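457aa long hypothetical protein (PDB 2CSU) is of unknown function but joins a Rossmann-type CoA-binding domain to two further domains of the succinyl-CoA ligase superfamily in a two-subunit assembly. Local coordinates at residues T275-L280 with Y431-D436; V345-S350 with Y357-L362; Y4-K9 with M194-D199. All coordinates share one frame; numbering follows the deposited sequence.

How the interactions relate
Along the chain, interaction 3 (4-9 with 194-199) closes before interaction 1 (275-280 with 431-436) opens, and interaction 2 (345-350 with 357-362) is nested inside the loop that interaction 1 closes. Interactions 1 and 2 have centres 24 Å apart on one side of the chain's centre and share the C-terminal mixed sheet, through strands 430-431 and 344-346. Interaction 3 lies on the opposite side, its centre 28 Å from that of interaction 1 and 43 Å from that of interaction 2. Interactions 3 and 1 thus tie the middle part of the chain to the N-terminal and C-terminal parts, whereas interaction 2 packs one domain internally.

Interaction 1: T275-L280 with Y431-D436; sequences TIDEML and YERPED
D277, on the first turn of helix 276-283, faces R433 and D436 at the start of helix 434-450, and the three form a salt-bridge network, both aspartates buried and R433 partly exposed. D277 OD1 lies 3.3 Å from R433 NH1, a salt bridge in which the two side chains cross at about a right angle. The carboxylate is not laid flat against the guanidinium: their planes are 57° apart, and D277 OD2 sits over one guanidinium face, 4.0 Å from R433 CZ. D436 takes the same nitrogen differently. Its OD1 accepts from R433 NH1 at 3.0 Å, lying in the guanidinium plane and meeting the nitrogen on the syn side of the carboxylate. R433 can reach both because its chain runs extended from CG to NE, with CG anti to the carbonyl carbon (chi1 -55°). The two carboxylates come close, D277 OD1 being 3.8 Å from D436 OD1; the shared arginine nitrogen probably offsets much of their repulsion. K168 adds a second cation at D277 OD1. The strongest partners, however, lie across the dimer interface: D277 OD2 pairs with R433 NH1 of the second subunit, and R433 NE with D277 OD2 of that subunit. Both aspartates occupy first helical turns, where the helix ends would be expected to stabilise negative charge. T275 caps the first of these helices, its OG1 accepting from E278 N at 3.0 Å. Y431, at the end of strand 430-431, donates its OH to S281 O, near the C-terminal end of helix 276-283, a second tie between the domains. Reciprocal arginine-aspartate pairs make this an interdomain and intersubunit salt-bridge network, joining the flavodoxin-like domain to the ligase-CoA domain and one subunit to the other.

Interaction 2: V345-S350 with Y357-L362; sequences VDMIAS and YRTAKL
T359 OG1 is hydrogen-bonded to D355 O one turn earlier, and M347 SE (selenomethionine), from the loop after strand 344-346, packs against it at 3.5 Å. The contact belongs to a beta-alpha-beta crossover of the ligase-CoA domain, in which strand 344-346 leads through a loop into helix 353-365 and on to strand 371-377; both strands run parallel to 295-300, which separates them in the sheet. Between these two segments the packing runs through T359, near the middle of the helix, against V345 of the strand and M347 of the loop. The two branches of T359 divide the work. With chi1 at -60°, OG1 lies beside the backbone N and faces the selenium, while CG2 is anti to that N and is turned to the valine. M347 comes tip to tip with the threonine, its chain bent at chi3 (-127°) to set CE 3.9 Å from T359 CG2 as well as 3.9 Å from T359 CB. The terminal methyl therefore spans the apolar part of the threonine while the selenium touches the polar part. M299, on strand 295-300, packs against M347 and T359 alike, and F334 of helix 325-334 adds to the cover of T359, leaving the junction buried. On the side of the helix turned from the strand, K361 NZ donates to Y357 OH at 3.2 Å, and E399 of helix 388-400 also binds that hydroxyl. V345 meets the threonine methyl to methyl, V345 CG1 standing 3.7 Å from T359 CG2.

Interaction 3: Y4-K9 with M194-D199; sequences YFFNPK and MEYLAD
F6 and Y196 bring their rings together almost parallel, the planes only 14° apart, but slid so far past each other that they barely overlap. The centroids are 5.4 Å apart, and the two side chains run in opposite directions. Contact falls on the CD2-CE2 side of F6 and on CE2 and the hydroxyl end of Y196: F6 CD2 is 3.5 Å from Y196 CE2, and F6 CE2 is 3.6 Å from the same atom. The tyrosine hydroxyl reaches farther, with Y196 OH 3.6 Å from F6 CD2 and near the root of the phenylalanine side chain. Chi1 of 160° throws the Y196 ring outward from the helix, away from the backbone N, to meet the N-terminal loop. D3 then fixes its far end, D3 OD1 being hydrogen-bonded to Y196 OH and, weakly, to N7 ND2. F6 is backed by its predecessor, F5 CB lying over one face of its ring near the rim, while N134 ND2 binds F6 O. The pair thus bridges the loop ahead of strand 10-14, the first strand of the Rossmann-type parallel sheet, and helix 190-197 of the following domain. K178 on strand 175-181 touches both side chains, and I180 touches F6, while helix 216-229 flanks helix 190-197 through V222 and F219.

Interaction 1: T275-L280 with Y431-D436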
ATOM      1  N   THR A 275      10.157   4.790   5.326  1.00 29.95           N
ATOM      2  CA  THR A 275       8.894   5.118   4.666  1.00 29.19           C
ATOM      3  C   THR A 275       7.752   5.085   5.680  1.00 28.18           C
ATOM      4  O   THR A 275       7.895   4.569   6.796  1.00 28.69           O
ATOM      5  CB  THR A 275       8.508   4.136   3.529  1.00 29.26           C
ATOM      6  OG1 THR A 275       8.076   2.896   4.096  1.00 30.09           O
ATOM      7  CG2 THR A 275       9.683   3.897   2.572  1.00 30.04           C
ATOM      8  N   ILE A 276       6.618   5.647   5.281  1.00 27.25           N
ATOM      9  CA  ILE A 276       5.433   5.673   6.111  1.00 25.41           C
ATOM     10  C   ILE A 276       5.084   4.231   6.457  1.00 24.76           C
ATOM     11  O   ILE A 276       5.017   3.861   7.634  1.00 25.20           O
ATOM     12  CB  ILE A 276       4.269   6.352   5.339  1.00 26.02           C
ATOM     13  CG1 ILE A 276       4.566   7.846   5.197  1.00 26.36           C
ATOM     14  CG2 ILE A 276       2.935   6.158   6.072  1.00 25.82           C
ATOM     15  CD1 ILE A 276       3.713   8.553   4.116  1.00 27.73           C
ATOM     16  N   ASP A 277       4.911   3.412   5.422  1.00 24.18           N
ATOM     17  CA  ASP A 277       4.561   2.014   5.597  1.00 25.54           C
ATOM     18  C   ASP A 277       5.487   1.235   6.513  1.00 26.04           C
ATOM     19  O   ASP A 277       5.022   0.400   7.286  1.00 26.32           O
ATOM     20  CB  ASP A 277       4.428   1.323   4.233  1.00 25.43           C
ATOM     21  CG  ASP A 277       2.998   1.384   3.700  1.00 26.64           C
ATOM     22  OD1 ASP A 277       2.117   0.800   4.353  1.00 28.58           O
ATOM     23  OD2 ASP A 277       2.746   2.012   2.652  1.00 24.52           O
ATOM     24  N   GLU A 278       6.786   1.513   6.454  1.00 25.91           N
ATOM     25  CA  GLU A 278       7.722   0.821   7.326  1.00 26.66           C
ATOM     26  C   GLU A 278       7.484   1.243   8.761  1.00 25.72           C
ATOM     27  O   GLU A 278       7.477   0.408   9.662  1.00 25.87           O
ATOM     28  CB  GLU A 278       9.176   1.139   6.949  1.00 27.78           C
ATOM     29  CG  GLU A 278       9.604   0.636   5.576  1.00 30.30           C
ATOM     30  CD  GLU A 278      11.102   0.822   5.333  1.00 31.91           C
ATOM     31  OE1 GLU A 278      11.804   1.357   6.229  1.00 32.01           O
ATOM     32  OE2 GLU A 278      11.576   0.433   4.243  1.00 33.81           O
HETATM   33  N   MSE A 279       7.321   2.546   8.969  1.00 25.05           N
HETATM   34  CA  MSE A 279       7.083   3.105  10.300  1.00 23.46           C
HETATM   35  C   MSE A 279       5.860   2.423  10.929  1.00 22.79           C
HETATM   36  O   MSE A 279       5.906   1.965  12.068  1.00 22.71           O
HETATM   37  CB  MSE A 279       6.839   4.635  10.207  1.00 23.66           C
HETATM   38  CG  MSE A 279       6.598   5.360  11.568  1.00 25.28           C
HETATM   39 SE   MSE A 279       5.944   7.076  11.491  1.00 26.92          SE
HETATM   40  CE  MSE A 279       4.311   6.739  10.799  1.00 28.44           C
ATOM     41  N   LEU A 280       4.771   2.374  10.174  1.00 22.05           N
ATOM     42  CA  LEU A 280       3.533   1.764  10.639  1.00 21.72           C
ATOM     43  C   LEU A 280       3.648   0.259  10.793  1.00 22.01           C
ATOM     44  O   LEU A 280       3.153  -0.306  11.765  1.00 22.71           O
ATOM     45  CB  LEU A 280       2.403   2.065   9.659  1.00 21.20           C
ATOM     46  CG  LEU A 280       1.987   3.531   9.505  1.00 20.27           C
ATOM     47  CD1 LEU A 280       1.081   3.669   8.303  1.00 20.29           C
ATOM     48  CD2 LEU A 280       1.293   4.009  10.769  1.00 18.66           C
ATOM     49  N   TYR A 431      -0.207  -8.157   7.295  1.00 21.66           N
ATOM     50  CA  TYR A 431       0.301  -7.309   6.233  1.00 20.98           C
ATOM     51  C   TYR A 431      -0.115  -7.789   4.866  1.00 21.87           C
ATOM     52  O   TYR A 431      -0.557  -8.916   4.713  1.00 22.44           O
ATOM     53  CB  TYR A 431       1.829  -7.228   6.350  1.00 19.62           C
ATOM     54  CG  TYR A 431       2.260  -6.763   7.725  1.00 19.23           C
ATOM     55  CD1 TYR A 431       2.306  -7.650   8.809  1.00 17.82           C
ATOM     56  CD2 TYR A 431       2.563  -5.425   7.958  1.00 17.81           C
ATOM     57  CE1 TYR A 431       2.648  -7.206  10.091  1.00 17.81           C
ATOM     58  CE2 TYR A 431       2.897  -4.974   9.228  1.00 17.62           C
ATOM     59  CZ  TYR A 431       2.941  -5.861  10.289  1.00 17.27           C
ATOM     60  OH  TYR A 431       3.284  -5.396  11.541  1.00 18.06           O
ATOM     61  N   GLU A 432       0.040  -6.928   3.871  1.00 23.24           N
ATOM     62  CA  GLU A 432      -0.346  -7.261   2.511  1.00 23.86           C
ATOM     63  C   GLU A 432       0.872  -7.225   1.594  1.00 23.00           C
ATOM     64  O   GLU A 432       0.767  -7.524   0.405  1.00 23.78           O
ATOM     65  CB  GLU A 432      -1.434  -6.271   2.027  1.00 25.72           C
ATOM     66  CG  GLU A 432      -1.887  -6.442   0.577  1.00 30.44           C
ATOM     67  CD  GLU A 432      -3.327  -5.967   0.330  1.00 32.42           C
ATOM     68  OE1 GLU A 432      -3.679  -5.684  -0.841  1.00 32.78           O
ATOM     69  OE2 GLU A 432      -4.114  -5.893   1.305  1.00 34.58           O
ATOM     70  N   ARG A 433       2.024  -6.884   2.164  1.00 23.36           N
ATOM     71  CA  ARG A 433       3.273  -6.787   1.405  1.00 24.60           C
ATOM     72  C   ARG A 433       4.426  -7.588   2.003  1.00 23.88           C
ATOM     73  O   ARG A 433       4.609  -7.620   3.209  1.00 23.22           O
ATOM     74  CB  ARG A 433       3.750  -5.335   1.325  1.00 25.12           C
ATOM     75  CG  ARG A 433       2.756  -4.336   0.763  1.00 28.89           C
ATOM     76  CD  ARG A 433       3.426  -2.985   0.617  1.00 31.37           C
ATOM     77  NE  ARG A 433       2.548  -2.015  -0.014  1.00 35.39           N
ATOM     78  CZ  ARG A 433       1.666  -1.263   0.637  1.00 36.81           C
ATOM     79  NH1 ARG A 433       1.552  -1.370   1.958  1.00 37.49           N
ATOM     80  NH2 ARG A 433       0.896  -0.408  -0.036  1.00 35.70           N
ATOM     81  N   PRO A 434       5.226  -8.237   1.155  1.00 23.74           N
ATOM     82  CA  PRO A 434       6.353  -9.004   1.683  1.00 24.72           C
ATOM     83  C   PRO A 434       7.295  -8.082   2.461  1.00 25.06           C
ATOM     84  O   PRO A 434       7.792  -8.451   3.520  1.00 24.83           O
ATOM     85  CB  PRO A 434       6.998  -9.568   0.422  1.00 24.27           C
ATOM     86  CG  PRO A 434       5.816  -9.826  -0.445  1.00 23.99           C
ATOM     87  CD  PRO A 434       5.003  -8.554  -0.266  1.00 24.91           C
ATOM     88  N   GLU A 435       7.519  -6.872   1.946  1.00 25.07           N
ATOM     89  CA  GLU A 435       8.416  -5.937   2.628  1.00 25.59           C
ATOM     90  C   GLU A 435       7.868  -5.455   3.965  1.00 25.25           C
ATOM     91  O   GLU A 435       8.625  -5.210   4.903  1.00 26.07           O
ATOM     92  CB  GLU A 435       8.737  -4.728   1.736  1.00 26.50           C
ATOM     93  CG  GLU A 435       7.529  -3.993   1.176  1.00 26.64           C
ATOM     94  CD  GLU A 435       7.010  -4.625  -0.091  1.00 27.91           C
ATOM     95  OE1 GLU A 435       7.043  -5.881  -0.187  1.00 27.92           O
ATOM     96  OE2 GLU A 435       6.561  -3.866  -0.986  1.00 28.00           O
ATOM     97  N   ASP A 436       6.551  -5.333   4.054  1.00 24.95           N
ATOM     98  CA  ASP A 436       5.911  -4.872   5.286  1.00 24.73           C
ATOM     99  C   ASP A 436       6.029  -5.885   6.421  1.00 24.32           C
ATOM    100  O   ASP A 436       6.377  -5.528   7.549  1.00 24.96           O
ATOM    101  CB  ASP A 436       4.434  -4.563   5.015  1.00 27.14           C
ATOM    102  CG  ASP A 436       4.235  -3.246   4.262  1.00 27.80           C
ATOM    103  OD1 ASP A 436       3.069  -2.844   4.056  1.00 27.32           O
ATOM    104  OD2 ASP A 436       5.237  -2.613   3.882  1.00 28.40           O
TER

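Interaction 2: V345-S350 with Y357-L362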
ATOM      1  N   VAL A 345       8.072 -23.551   4.680  1.00 38.91           N
ATOM      2  CA  VAL A 345       7.082 -24.608   4.474  1.00 37.40           C
ATOM      3  C   VAL A 345       6.004 -24.203   3.462  1.00 36.41           C
ATOM      4  O   VAL A 345       5.160 -23.354   3.717  1.00 36.48           O
ATOM      5  CB  VAL A 345       6.435 -24.943   5.818  1.00 37.05           C
ATOM      6  CG1 VAL A 345       5.307 -25.952   5.611  1.00 36.51           C
ATOM      7  CG2 VAL A 345       7.467 -25.539   6.758  1.00 36.72           C
ATOM      8  N   ASP A 346       6.069 -24.803   2.263  1.00 36.18           N
ATOM      9  CA  ASP A 346       5.106 -24.403   1.252  1.00 35.75           C
ATOM     10  C   ASP A 346       3.988 -25.425   1.072  1.00 36.74           C
ATOM     11  O   ASP A 346       4.039 -26.297   0.214  1.00 37.24           O
ATOM     12  CB  ASP A 346       5.830 -24.176  -0.075  1.00 35.18           C
ATOM     13  CG  ASP A 346       4.821 -23.665  -1.094  1.00 35.10           C
ATOM     14  OD1 ASP A 346       5.205 -23.501  -2.253  1.00 34.46           O
ATOM     15  OD2 ASP A 346       3.664 -23.477  -0.730  1.00 35.07           O
HETATM   16  N   MSE A 347       2.973 -25.329   1.956  1.00 37.56           N
HETATM   17  CA  MSE A 347       1.736 -26.033   1.660  1.00 38.55           C
HETATM   18  C   MSE A 347       1.245 -25.598   0.283  1.00 39.33           C
HETATM   19  O   MSE A 347       1.471 -24.481  -0.159  1.00 40.35           O
HETATM   20  CB  MSE A 347       0.686 -25.656   2.708  1.00 37.86           C
HETATM   21  CG  MSE A 347       1.288 -25.402   4.087  1.00 38.50           C
HETATM   22 SE   MSE A 347       0.044 -24.944   5.298  1.00 38.10          SE
HETATM   23  CE  MSE A 347       0.811 -23.427   5.880  1.00 40.39           C
ATOM     24  N   ILE A 348       0.603 -26.533  -0.426  1.00 40.06           N
ATOM     25  CA  ILE A 348       0.154 -26.201  -1.766  1.00 40.70           C
ATOM     26  C   ILE A 348      -1.054 -25.261  -1.735  1.00 40.77           C
ATOM     27  O   ILE A 348      -1.590 -24.921  -0.687  1.00 41.08           O
ATOM     28  CB  ILE A 348      -0.184 -27.508  -2.490  1.00 40.65           C
ATOM     29  CG1 ILE A 348       0.975 -28.504  -2.360  1.00 40.62           C
ATOM     30  CG2 ILE A 348      -0.403 -27.236  -3.988  1.00 40.70           C
ATOM     31  CD1 ILE A 348       2.338 -27.837  -2.551  1.00 40.72           C
ATOM     32  N   ALA A 349      -1.412 -24.848  -2.947  1.00 40.37           N
ATOM     33  CA  ALA A 349      -2.530 -23.939  -3.158  1.00 40.41           C
ATOM     34  C   ALA A 349      -3.838 -24.537  -2.641  1.00 40.90           C
ATOM     35  O   ALA A 349      -4.842 -23.837  -2.494  1.00 41.65           O
ATOM     36  CB  ALA A 349      -2.654 -23.614  -4.636  1.00 39.85           C
ATOM     37  N   SER A 350      -3.820 -25.833  -2.361  1.00 40.46           N
ATOM     38  CA  SER A 350      -4.992 -26.529  -1.859  1.00 40.26           C
ATOM     39  C   SER A 350      -5.082 -26.465  -0.342  1.00 39.99           C
ATOM     40  O   SER A 350      -6.044 -26.949   0.247  1.00 40.21           O
ATOM     41  CB  SER A 350      -4.952 -27.992  -2.294  1.00 40.67           C
ATOM     42  OG  SER A 350      -3.715 -28.586  -1.936  1.00 41.04           O
ATOM     43  N   TYR A 357      -3.788 -24.770  10.419  1.00 34.93           N
ATOM     44  CA  TYR A 357      -3.751 -25.052  11.853  1.00 35.83           C
ATOM     45  C   TYR A 357      -2.599 -25.995  12.205  1.00 35.95           C
ATOM     46  O   TYR A 357      -1.757 -25.704  13.042  1.00 36.31           O
ATOM     47  CB  TYR A 357      -5.088 -25.690  12.249  1.00 37.78           C
ATOM     48  CG  TYR A 357      -4.941 -26.500  13.493  1.00 39.77           C
ATOM     49  CD1 TYR A 357      -4.705 -25.869  14.712  1.00 41.00           C
ATOM     50  CD2 TYR A 357      -5.085 -27.889  13.455  1.00 40.49           C
ATOM     51  CE1 TYR A 357      -4.620 -26.613  15.880  1.00 41.54           C
ATOM     52  CE2 TYR A 357      -4.991 -28.635  14.622  1.00 41.40           C
ATOM     53  CZ  TYR A 357      -4.753 -28.002  15.829  1.00 41.89           C
ATOM     54  OH  TYR A 357      -4.614 -28.741  16.988  1.00 43.04           O
ATOM     55  N   ARG A 358      -2.566 -27.158  11.568  1.00 35.77           N
ATOM     56  CA  ARG A 358      -1.544 -28.147  11.874  1.00 35.79           C
ATOM     57  C   ARG A 358      -0.119 -27.652  11.656  1.00 34.82           C
ATOM     58  O   ARG A 358       0.736 -27.806  12.526  1.00 35.33           O
ATOM     59  CB  ARG A 358      -1.773 -29.420  11.052  1.00 36.57           C
ATOM     60  CG  ARG A 358      -2.955 -30.253  11.524  1.00 38.05           C
ATOM     61  CD  ARG A 358      -3.128 -31.494  10.658  1.00 37.73           C
ATOM     62  NE  ARG A 358      -2.344 -32.634  11.139  1.00 37.96           N
ATOM     63  CZ  ARG A 358      -2.404 -33.848  10.594  1.00 38.25           C
ATOM     64  NH1 ARG A 358      -3.201 -34.062   9.554  1.00 37.30           N
ATOM     65  NH2 ARG A 358      -1.685 -34.849  11.093  1.00 37.93           N
ATOM     66  N   THR A 359       0.135 -27.065  10.492  1.00 33.92           N
ATOM     67  CA  THR A 359       1.474 -26.570  10.180  1.00 33.29           C
ATOM     68  C   THR A 359       1.954 -25.481  11.155  1.00 33.07           C
ATOM     69  O   THR A 359       3.111 -25.487  11.581  1.00 32.79           O
ATOM     70  CB  THR A 359       1.533 -26.015   8.741  1.00 32.86           C
ATOM     71  OG1 THR A 359       1.191 -27.056   7.814  1.00 31.78           O
ATOM     72  CG2 THR A 359       2.929 -25.515   8.429  1.00 32.36           C
ATOM     73  N   ALA A 360       1.066 -24.558  11.508  1.00 33.10           N
ATOM     74  CA  ALA A 360       1.416 -23.472  12.424  1.00 33.94           C
ATOM     75  C   ALA A 360       1.775 -24.032  13.799  1.00 34.43           C
ATOM     76  O   ALA A 360       2.761 -23.610  14.416  1.00 33.70           O
ATOM     77  CB  ALA A 360       0.255 -22.484  12.535  1.00 33.52           C
ATOM     78  N   LYS A 361       0.968 -24.984  14.262  1.00 35.55           N
ATOM     79  CA  LYS A 361       1.175 -25.645  15.548  1.00 37.17           C
ATOM     80  C   LYS A 361       2.545 -26.317  15.533  1.00 36.90           C
ATOM     81  O   LYS A 361       3.371 -26.110  16.430  1.00 36.96           O
ATOM     82  CB  LYS A 361       0.069 -26.689  15.770  1.00 38.71           C
ATOM     83  CG  LYS A 361       0.161 -27.478  17.074  1.00 41.86           C
ATOM     84  CD  LYS A 361      -1.153 -28.228  17.364  1.00 42.94           C
ATOM     85  CE  LYS A 361      -0.912 -29.523  18.141  1.00 45.07           C
ATOM     86  NZ  LYS A 361      -2.174 -30.283  18.418  1.00 46.19           N
ATOM     87  N   LEU A 362       2.783 -27.111  14.497  1.00 37.43           N
ATOM     88  CA  LEU A 362       4.044 -27.814  14.334  1.00 37.97           C
ATOM     89  C   LEU A 362       5.238 -26.870  14.282  1.00 38.50           C
ATOM     90  O   LEU A 362       6.269 -27.140  14.898  1.00 38.86           O
ATOM     91  CB  LEU A 362       4.014 -28.662  13.057  1.00 38.16           C
ATOM     92  CG  LEU A 362       3.315 -30.019  13.137  1.00 38.17           C
ATOM     93  CD1 LEU A 362       3.014 -30.547  11.745  1.00 36.66           C
ATOM     94  CD2 LEU A 362       4.214 -30.978  13.907  1.00 37.22           C
TER

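Interaction 3: Y4-K9 with M194-D199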
ATOM      1  N   TYR A   4      -3.761  14.779  31.706  1.00 38.34           N
ATOM      2  CA  TYR A   4      -4.964  15.573  31.492  1.00 36.40           C
ATOM      3  C   TYR A   4      -5.145  15.930  30.014  1.00 34.36           C
ATOM      4  O   TYR A   4      -6.147  16.500  29.604  1.00 33.48           O
ATOM      5  CB  TYR A   4      -4.850  16.849  32.326  1.00 37.41           C
ATOM      6  CG  TYR A   4      -3.523  17.482  32.100  1.00 38.02           C
ATOM      7  CD1 TYR A   4      -3.281  18.187  30.924  1.00 38.17           C
ATOM      8  CD2 TYR A   4      -2.517  17.378  33.062  1.00 38.72           C
ATOM      9  CE1 TYR A   4      -2.050  18.792  30.715  1.00 39.01           C
ATOM     10  CE2 TYR A   4      -1.283  17.976  32.848  1.00 39.56           C
ATOM     11  CZ  TYR A   4      -1.047  18.675  31.680  1.00 39.10           C
ATOM     12  OH  TYR A   4       0.176  19.277  31.462  1.00 38.61           O
ATOM     13  N   PHE A   5      -4.112  15.595  29.218  1.00 32.53           N
ATOM     14  CA  PHE A   5      -4.191  15.860  27.787  1.00 30.48           C
ATOM     15  C   PHE A   5      -5.038  14.808  27.069  1.00 29.58           C
ATOM     16  O   PHE A   5      -5.807  15.103  26.164  1.00 29.48           O
ATOM     17  CB  PHE A   5      -2.770  15.858  27.224  1.00 29.63           C
ATOM     18  CG  PHE A   5      -2.246  17.263  27.163  1.00 29.07           C
ATOM     19  CD1 PHE A   5      -2.947  18.225  26.446  1.00 29.56           C
ATOM     20  CD2 PHE A   5      -1.065  17.591  27.808  1.00 28.16           C
ATOM     21  CE1 PHE A   5      -2.460  19.523  26.379  1.00 28.91           C
ATOM     22  CE2 PHE A   5      -0.585  18.896  27.738  1.00 28.98           C
ATOM     23  CZ  PHE A   5      -1.279  19.866  27.025  1.00 29.99           C
ATOM     24  N   PHE A   6      -4.795  13.555  27.502  1.00 28.70           N
ATOM     25  CA  PHE A   6      -5.434  12.424  26.835  1.00 28.78           C
ATOM     26  C   PHE A   6      -6.589  11.846  27.656  1.00 28.81           C
ATOM     27  O   PHE A   6      -7.380  11.041  27.182  1.00 28.47           O
ATOM     28  CB  PHE A   6      -4.368  11.353  26.603  1.00 27.43           C
ATOM     29  CG  PHE A   6      -3.204  11.953  25.870  1.00 27.71           C
ATOM     30  CD1 PHE A   6      -3.296  12.173  24.502  1.00 26.63           C
ATOM     31  CD2 PHE A   6      -2.053  12.295  26.560  1.00 26.61           C
ATOM     32  CE1 PHE A   6      -2.229  12.745  23.822  1.00 25.68           C
ATOM     33  CE2 PHE A   6      -0.988  12.871  25.871  1.00 26.44           C
ATOM     34  CZ  PHE A   6      -1.072  13.100  24.503  1.00 25.68           C
ATOM     35  N   ASN A   7      -6.760  12.256  28.904  1.00 29.71           N
ATOM     36  CA  ASN A   7      -7.867  11.788  29.727  1.00 30.47           C
ATOM     37  C   ASN A   7      -8.420  12.972  30.527  1.00 30.24           C
ATOM     38  O   ASN A   7      -8.474  12.942  31.759  1.00 30.63           O
ATOM     39  CB  ASN A   7      -7.380  10.659  30.648  1.00 29.86           C
ATOM     40  CG  ASN A   7      -7.218   9.332  29.900  1.00 31.89           C
ATOM     41  OD1 ASN A   7      -8.179   8.828  29.313  1.00 33.41           O
ATOM     42  ND2 ASN A   7      -6.004   8.767  29.911  1.00 31.23           N
ATOM     43  N   PRO A   8      -8.838  14.039  29.822  1.00 30.32           N
ATOM     44  CA  PRO A   8      -9.383  15.242  30.464  1.00 30.18           C
ATOM     45  C   PRO A   8     -10.780  15.045  31.057  1.00 31.27           C
ATOM     46  O   PRO A   8     -11.592  14.287  30.523  1.00 30.78           O
ATOM     47  CB  PRO A   8      -9.374  16.268  29.335  1.00 28.64           C
ATOM     48  CG  PRO A   8      -9.652  15.419  28.123  1.00 28.74           C
ATOM     49  CD  PRO A   8      -8.796  14.195  28.354  1.00 29.58           C
ATOM     50  N   LYS A   9     -11.038  15.734  32.164  1.00 32.44           N
ATOM     51  CA  LYS A   9     -12.314  15.661  32.859  1.00 34.33           C
ATOM     52  C   LYS A   9     -13.227  16.809  32.459  1.00 33.49           C
ATOM     53  O   LYS A   9     -14.442  16.751  32.667  1.00 35.13           O
ATOM     54  CB  LYS A   9     -12.090  15.673  34.376  1.00 36.15           C
ATOM     55  CG  LYS A   9     -10.934  14.785  34.823  1.00 38.93           C
ATOM     56  CD  LYS A   9     -11.089  14.339  36.283  1.00 41.49           C
ATOM     57  CE  LYS A   9     -10.257  15.186  37.229  1.00 42.97           C
ATOM     58  NZ  LYS A   9     -10.847  15.186  38.603  1.00 44.83           N
HETATM   59  N   MSE A 194       7.486  11.177  25.115  1.00 31.65           N
HETATM   60  CA  MSE A 194       8.028   9.834  25.238  1.00 32.37           C
HETATM   61  C   MSE A 194       8.125   9.454  26.707  1.00 32.04           C
HETATM   62  O   MSE A 194       7.967   8.284  27.053  1.00 32.55           O
HETATM   63  CB  MSE A 194       9.416   9.725  24.588  1.00 33.61           C
HETATM   64  CG  MSE A 194       9.388   9.584  23.071  1.00 37.59           C
HETATM   65 SE   MSE A 194      11.035   9.659  22.255  1.00 41.71          SE
HETATM   66  CE  MSE A 194      11.570  10.977  22.937  1.00 39.97           C
ATOM     67  N   GLU A 195       8.395  10.426  27.576  1.00 31.62           N
ATOM     68  CA  GLU A 195       8.483  10.112  28.996  1.00 32.11           C
ATOM     69  C   GLU A 195       7.107   9.677  29.491  1.00 31.41           C
ATOM     70  O   GLU A 195       6.972   8.680  30.191  1.00 30.36           O
ATOM     71  CB  GLU A 195       8.977  11.321  29.806  1.00 33.54           C
ATOM     72  CG  GLU A 195      10.492  11.557  29.717  1.00 37.19           C
ATOM     73  CD  GLU A 195      10.957  12.808  30.462  1.00 38.96           C
ATOM     74  OE1 GLU A 195      10.358  13.890  30.262  1.00 40.27           O
ATOM     75  OE2 GLU A 195      11.926  12.706  31.244  1.00 40.36           O
ATOM     76  N   TYR A 196       6.075  10.421  29.122  1.00 30.40           N
ATOM     77  CA  TYR A 196       4.729  10.064  29.555  1.00 29.92           C
ATOM     78  C   TYR A 196       4.251   8.716  28.977  1.00 28.65           C
ATOM     79  O   TYR A 196       3.719   7.872  29.703  1.00 27.50           O
ATOM     80  CB  TYR A 196       3.765  11.173  29.158  1.00 30.12           C
ATOM     81  CG  TYR A 196       2.321  10.747  29.112  1.00 31.66           C
ATOM     82  CD1 TYR A 196       1.578  10.578  30.285  1.00 30.93           C
ATOM     83  CD2 TYR A 196       1.690  10.517  27.890  1.00 31.66           C
ATOM     84  CE1 TYR A 196       0.241  10.197  30.237  1.00 32.16           C
ATOM     85  CE2 TYR A 196       0.356  10.131  27.832  1.00 32.11           C
ATOM     86  CZ  TYR A 196      -0.361   9.974  29.007  1.00 32.40           C
ATOM     87  OH  TYR A 196      -1.675   9.580  28.948  1.00 33.93           O
ATOM     88  N   LEU A 197       4.447   8.529  27.673  1.00 28.32           N
ATOM     89  CA  LEU A 197       4.024   7.317  26.982  1.00 28.20           C
ATOM     90  C   LEU A 197       4.771   6.072  27.428  1.00 29.73           C
ATOM     91  O   LEU A 197       4.300   4.951  27.237  1.00 29.23           O
ATOM     92  CB  LEU A 197       4.184   7.506  25.468  1.00 27.01           C
ATOM     93  CG  LEU A 197       3.218   8.482  24.791  1.00 26.49           C
ATOM     94  CD1 LEU A 197       3.681   8.779  23.373  1.00 26.01           C
ATOM     95  CD2 LEU A 197       1.816   7.873  24.775  1.00 25.27           C
ATOM     96  N   ALA A 198       5.943   6.261  28.020  1.00 31.25           N
ATOM     97  CA  ALA A 198       6.727   5.132  28.487  1.00 32.76           C
ATOM     98  C   ALA A 198       5.971   4.288  29.518  1.00 34.14           C
ATOM     99  O   ALA A 198       6.219   3.087  29.626  1.00 33.70           O
ATOM    100  CB  ALA A 198       8.045   5.621  29.092  1.00 32.72           C
ATOM    101  N   ASP A 199       5.044   4.899  30.255  1.00 35.98           N
ATOM    102  CA  ASP A 199       4.323   4.167  31.298  1.00 38.06           C
ATOM    103  C   ASP A 199       2.852   3.815  31.109  1.00 39.31           C
ATOM    104  O   ASP A 199       2.295   3.051  31.903  1.00 40.02           O
ATOM    105  CB  ASP A 199       4.487   4.892  32.640  1.00 38.60           C
ATOM    106  CG  ASP A 199       5.919   4.881  33.122  1.00 38.88           C
ATOM    107  OD1 ASP A 199       6.568   3.819  33.000  1.00 38.09           O
ATOM    108  OD2 ASP A 199       6.393   5.926  33.612  1.00 40.17           O
TER